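Local coordinates for periplasmic binding protein (Agrobacterium tumefaciens str. B6, PDB 5L9G) that binds the opine mannopine in the periplasm and probably delivers it to an ABC transporter for uptake into the bacterium, at residues F143-W156 with L214-W226. Sequence-based numbering, arbitrary orientation.
Sequences FFDVKKFPGKRALW and LIKDGEVDMIITW. With MO0 (mannopine), chain C.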
# COMPACT_ATOMS: atom_id res chain seq x y z
N PHE A 143 -11.95 15.36 5.67
CA PHE A 143 -10.63 15.15 6.28
C PHE A 143 -9.85 16.48 6.31
O PHE A 143 -9.20 16.78 7.31
CB PHE A 143 -9.85 14.10 5.50
CG PHE A 143 -8.59 13.65 6.20
CD1 PHE A 143 -7.38 14.31 6.00
CD2 PHE A 143 -8.62 12.57 7.08
CE1 PHE A 143 -6.22 13.90 6.67
CE2 PHE A 143 -7.45 12.14 7.73
CZ PHE A 143 -6.27 12.83 7.54
N PHE A 144 -9.93 17.26 5.23
CA PHE A 144 -9.17 18.51 5.11
C PHE A 144 -9.88 19.70 5.74
O PHE A 144 -9.32 20.79 5.78
CB PHE A 144 -8.82 18.78 3.62
CG PHE A 144 -7.66 17.97 3.08
CD1 PHE A 144 -7.76 16.58 2.92
CD2 PHE A 144 -6.48 18.59 2.68
CE1 PHE A 144 -6.69 15.83 2.41
CE2 PHE A 144 -5.42 17.85 2.15
CZ PHE A 144 -5.53 16.47 2.04
N ASP A 145 -11.10 19.48 6.24
CA ASP A 145 -11.92 20.56 6.82
C ASP A 145 -11.67 20.70 8.32
O ASP A 145 -12.39 20.11 9.13
CB ASP A 145 -13.40 20.35 6.50
CG ASP A 145 -14.27 21.58 6.75
OD1 ASP A 145 -13.83 22.47 7.53
OD2 ASP A 145 -15.38 21.65 6.19
N VAL A 146 -10.68 21.53 8.68
CA VAL A 146 -10.25 21.75 10.07
C VAL A 146 -11.29 22.57 10.86
O VAL A 146 -11.36 22.46 12.09
CB VAL A 146 -8.82 22.33 10.14
CG1 VAL A 146 -8.35 22.53 11.58
CG2 VAL A 146 -7.84 21.41 9.40
N LYS A 147 -12.13 23.35 10.15
CA LYS A 147 -13.19 24.11 10.80
C LYS A 147 -14.34 23.18 11.21
O LYS A 147 -14.75 23.22 12.37
CB LYS A 147 -13.69 25.27 9.91
CG LYS A 147 -12.78 26.54 9.85
CD LYS A 147 -12.53 27.24 11.21
CE LYS A 147 -13.14 28.62 11.28
NZ LYS A 147 -12.87 29.26 12.59
N LYS A 148 -14.83 22.33 10.29
CA LYS A 148 -15.93 21.41 10.59
C LYS A 148 -15.47 20.25 11.49
O LYS A 148 -16.22 19.84 12.39
CB LYS A 148 -16.62 20.91 9.30
CG LYS A 148 -17.89 20.10 9.55
CD LYS A 148 -18.75 19.95 8.31
CE LYS A 148 -19.61 18.71 8.32
NZ LYS A 148 -20.59 18.70 9.44
N PHE A 149 -14.23 19.76 11.27
CA PHE A 149 -13.67 18.68 12.06
C PHE A 149 -12.32 19.08 12.68
O PHE A 149 -11.28 18.67 12.18
CB PHE A 149 -13.53 17.39 11.23
CG PHE A 149 -14.83 16.89 10.66
CD1 PHE A 149 -15.66 16.05 11.40
CD2 PHE A 149 -15.23 17.24 9.37
CE1 PHE A 149 -16.86 15.58 10.87
CE2 PHE A 149 -16.44 16.79 8.85
CZ PHE A 149 -17.25 15.96 9.60
N PRO A 150 -12.32 19.89 13.77
CA PRO A 150 -11.04 20.25 14.40
C PRO A 150 -10.36 19.01 14.96
O PRO A 150 -11.05 18.11 15.44
CB PRO A 150 -11.44 21.20 15.54
CG PRO A 150 -12.85 21.61 15.26
CD PRO A 150 -13.47 20.47 14.51
N GLY A 151 -9.05 18.97 14.89
CA GLY A 151 -8.31 17.84 15.44
C GLY A 151 -7.00 17.52 14.75
O GLY A 151 -6.64 18.09 13.72
N LYS A 152 -6.27 16.60 15.37
CA LYS A 152 -4.96 16.14 14.94
C LYS A 152 -5.10 15.14 13.80
O LYS A 152 -5.74 14.11 13.95
CB LYS A 152 -4.21 15.50 16.11
CG LYS A 152 -3.88 16.45 17.26
CD LYS A 152 -3.22 15.66 18.40
CE LYS A 152 -3.15 16.44 19.70
NZ LYS A 152 -2.14 17.53 19.66
N ARG A 153 -4.48 15.47 12.65
CA ARG A 153 -4.41 14.61 11.47
C ARG A 153 -3.08 13.86 11.41
O ARG A 153 -2.06 14.38 11.86
CB ARG A 153 -4.50 15.47 10.20
CG ARG A 153 -5.95 15.76 9.73
CD ARG A 153 -6.48 17.05 10.23
NE ARG A 153 -7.80 17.34 9.66
CZ ARG A 153 -8.80 17.86 10.36
NH1 ARG A 153 -9.98 18.06 9.79
NH2 ARG A 153 -8.64 18.17 11.65
N ALA A 154 -3.08 12.66 10.81
CA ALA A 154 -1.86 11.93 10.53
C ALA A 154 -1.89 11.47 9.09
O ALA A 154 -2.90 10.96 8.61
CB ALA A 154 -1.68 10.76 11.47
N LEU A 155 -0.79 11.72 8.36
CA LEU A 155 -0.67 11.35 6.96
C LEU A 155 0.65 10.61 6.80
O LEU A 155 1.52 10.72 7.66
CB LEU A 155 -0.63 12.61 6.06
CG LEU A 155 -1.96 13.30 5.72
CD1 LEU A 155 -2.50 14.03 6.89
CD2 LEU A 155 -1.73 14.35 4.60
N TRP A 156 0.80 9.86 5.71
CA TRP A 156 2.02 9.10 5.42
C TRP A 156 3.18 10.06 5.12
O TRP A 156 2.97 11.17 4.62
CB TRP A 156 1.76 8.22 4.18
CG TRP A 156 2.75 7.10 3.95
CD1 TRP A 156 3.63 6.56 4.86
CD2 TRP A 156 2.91 6.36 2.74
NE1 TRP A 156 4.35 5.55 4.27
CE2 TRP A 156 3.91 5.38 2.98
CE3 TRP A 156 2.29 6.41 1.48
CZ2 TRP A 156 4.31 4.47 1.99
CZ3 TRP A 156 2.69 5.51 0.50
CH2 TRP A 156 3.70 4.57 0.75
N LEU A 214 -0.66 4.47 16.65
CA LEU A 214 -1.27 5.80 16.83
C LEU A 214 -2.78 5.64 17.06
O LEU A 214 -3.33 6.29 17.95
CB LEU A 214 -1.06 6.66 15.58
CG LEU A 214 0.37 7.18 15.38
CD1 LEU A 214 0.48 7.81 13.97
CD2 LEU A 214 0.76 8.21 16.46
N ILE A 215 -3.41 4.75 16.30
CA ILE A 215 -4.85 4.44 16.36
C ILE A 215 -5.19 3.77 17.71
O ILE A 215 -6.06 4.23 18.43
CB ILE A 215 -5.28 3.58 15.13
CG1 ILE A 215 -5.13 4.40 13.83
CG2 ILE A 215 -6.73 3.06 15.31
CD1 ILE A 215 -5.25 3.61 12.53
N LYS A 216 -4.43 2.73 18.07
CA LYS A 216 -4.65 2.03 19.34
C LYS A 216 -4.50 2.97 20.55
O LYS A 216 -5.28 2.89 21.48
CB LYS A 216 -3.69 0.84 19.47
CG LYS A 216 -4.05 -0.35 18.57
CD LYS A 216 -3.04 -1.49 18.72
CE LYS A 216 -1.77 -1.25 17.94
NZ LYS A 216 -1.01 -2.50 17.68
N ASP A 217 -3.53 3.91 20.51
CA ASP A 217 -3.31 4.83 21.63
C ASP A 217 -4.24 6.06 21.59
O ASP A 217 -4.21 6.86 22.52
CB ASP A 217 -1.85 5.29 21.65
CG ASP A 217 -0.87 4.20 22.02
OD1 ASP A 217 -1.18 3.41 22.95
OD2 ASP A 217 0.23 4.18 21.45
N GLY A 218 -5.02 6.20 20.52
CA GLY A 218 -5.88 7.36 20.30
C GLY A 218 -5.08 8.65 20.24
O GLY A 218 -5.56 9.70 20.68
N GLU A 219 -3.84 8.58 19.72
CA GLU A 219 -2.91 9.71 19.65
C GLU A 219 -3.22 10.70 18.53
O GLU A 219 -2.66 11.81 18.52
CB GLU A 219 -1.45 9.23 19.57
CG GLU A 219 -0.87 8.90 20.94
CD GLU A 219 0.56 8.40 20.98
OE1 GLU A 219 1.33 8.66 20.03
OE2 GLU A 219 0.91 7.73 21.98
N VAL A 220 -4.08 10.30 17.59
CA VAL A 220 -4.53 11.13 16.47
C VAL A 220 -6.05 11.18 16.49
O VAL A 220 -6.68 10.27 17.06
CB VAL A 220 -3.98 10.65 15.09
CG1 VAL A 220 -2.46 10.70 15.07
CG2 VAL A 220 -4.50 9.26 14.72
N ASP A 221 -6.64 12.18 15.82
CA ASP A 221 -8.11 12.27 15.72
C ASP A 221 -8.61 11.66 14.43
O ASP A 221 -9.72 11.15 14.35
CB ASP A 221 -8.58 13.71 15.92
CG ASP A 221 -8.24 14.21 17.31
OD1 ASP A 221 -8.52 13.48 18.29
OD2 ASP A 221 -7.64 15.28 17.42
N MET A 222 -7.78 11.73 13.39
CA MET A 222 -8.11 11.13 12.09
C MET A 222 -6.81 10.84 11.38
O MET A 222 -5.80 11.48 11.67
CB MET A 222 -9.05 12.01 11.25
CG MET A 222 -8.48 13.40 10.97
SD MET A 222 -9.65 14.36 9.97
CE MET A 222 -10.82 14.96 11.25
N ILE A 223 -6.83 9.87 10.46
CA ILE A 223 -5.61 9.41 9.79
C ILE A 223 -5.96 8.83 8.44
O ILE A 223 -7.00 8.20 8.28
CB ILE A 223 -4.87 8.34 10.70
CG1 ILE A 223 -3.56 7.81 10.07
CG2 ILE A 223 -5.79 7.14 11.09
CD1 ILE A 223 -2.72 6.96 11.06
N ILE A 224 -5.07 9.05 7.47
CA ILE A 224 -5.15 8.37 6.20
C ILE A 224 -4.08 7.29 6.26
O ILE A 224 -2.88 7.59 6.35
CB ILE A 224 -4.98 9.26 4.95
CG1 ILE A 224 -6.06 10.37 4.89
CG2 ILE A 224 -5.04 8.36 3.68
CD1 ILE A 224 -5.72 11.53 3.94
N THR A 225 -4.51 6.02 6.26
CA THR A 225 -3.57 4.89 6.28
C THR A 225 -4.24 3.67 5.61
O THR A 225 -5.33 3.77 5.05
CB THR A 225 -2.97 4.64 7.70
OG1 THR A 225 -1.87 3.71 7.62
CG2 THR A 225 -4.01 4.15 8.71
N TRP A 226 -3.56 2.53 5.67
CA TRP A 226 -3.97 1.30 5.00
C TRP A 226 -5.01 0.52 5.81
O TRP A 226 -4.88 0.38 7.02
CB TRP A 226 -2.70 0.49 4.64
CG TRP A 226 -1.72 1.36 3.86
CD1 TRP A 226 -2.00 2.07 2.72
CD2 TRP A 226 -0.32 1.54 4.12
NE1 TRP A 226 -0.86 2.72 2.29
CE2 TRP A 226 0.19 2.38 3.10
CE3 TRP A 226 0.55 1.08 5.13
CZ2 TRP A 226 1.52 2.81 3.08
CZ3 TRP A 226 1.90 1.42 5.05
CH2 TRP A 226 2.38 2.28 4.04
OAB MO0 C . 6.95 0.16 -2.54
CAF MO0 C . 7.53 0.32 -1.28
CAG MO0 C . 6.52 0.59 -0.18
OAC MO0 C . 6.28 1.95 -0.08
CAH MO0 C . 5.27 -0.24 -0.27
OAM MO0 C . 5.55 -1.59 -0.31
CAI MO0 C . 4.21 0.05 0.80
OAD MO0 C . 4.69 -0.22 2.08
CAJ MO0 C . 2.91 -0.64 0.51
OAE MO0 C . 2.43 -0.23 -0.74
CAK MO0 C . 1.84 -0.48 1.60
N MO0 C . 1.31 -1.80 1.96
CA MO0 C . 0.12 -1.73 2.84
C MO0 C . 0.50 -2.04 4.26
O MO0 C . 1.71 -2.17 4.56
CB MO0 C . -1.02 -2.61 2.37
CG MO0 C . -0.79 -4.07 2.69
CD MO0 C . -1.60 -4.99 1.84
OE1 MO0 C . -2.77 -5.53 2.39
NE2 MO0 C . -1.28 -5.32 0.69
OXT MO0 C . -0.38 -2.11 5.18
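The six-membered ring of W226 turns its edge to a face of W156, a T-shaped pair with planes at 79° and W226 CZ2 3.4 Å from W156 CZ2. One face of W226 lies against mannopine where its amino-acid part joins the sugar-derived chain (CA and CAK), with W226 CE3 3.2 Å from MO0 C, while hydroxyl OAC approaches the W156 edge. The two indoles form part of the mannopine pocket at the C-terminal ends of parallel strands 153-156 and 222-226, in one lobe of this periplasmic binding protein; W205 stacks on W156.

Farther from the pocket, the F143 ring, from helix 140-144, has I224 CG1 over one face, a CH-pi contact 3.7 Å from the centroid, and M222 SD over the opposite face, a Met-aromatic contact. In M222, CG between backbone N and carbonyl carbon (chi1 59°) and an extended chi2 put SD over one face of the R153 guanidinium; V146 CG2 covers the other. The bend at chi3 turns CE toward F149 CB. In its plane this guanidinium donates to F143 O from NE and NH1, to F149 O from NH1 and NH2, and to G151 O from NH2, fixing the loop.

I224 N donates to A154 O; K152 O receives D221 N and M222 N. D221 OD1 is hydrogen-bonded to T131 OG1, while OD2 accepts K152 N on its anti side at 2.8 Å, nearly straight at 166°.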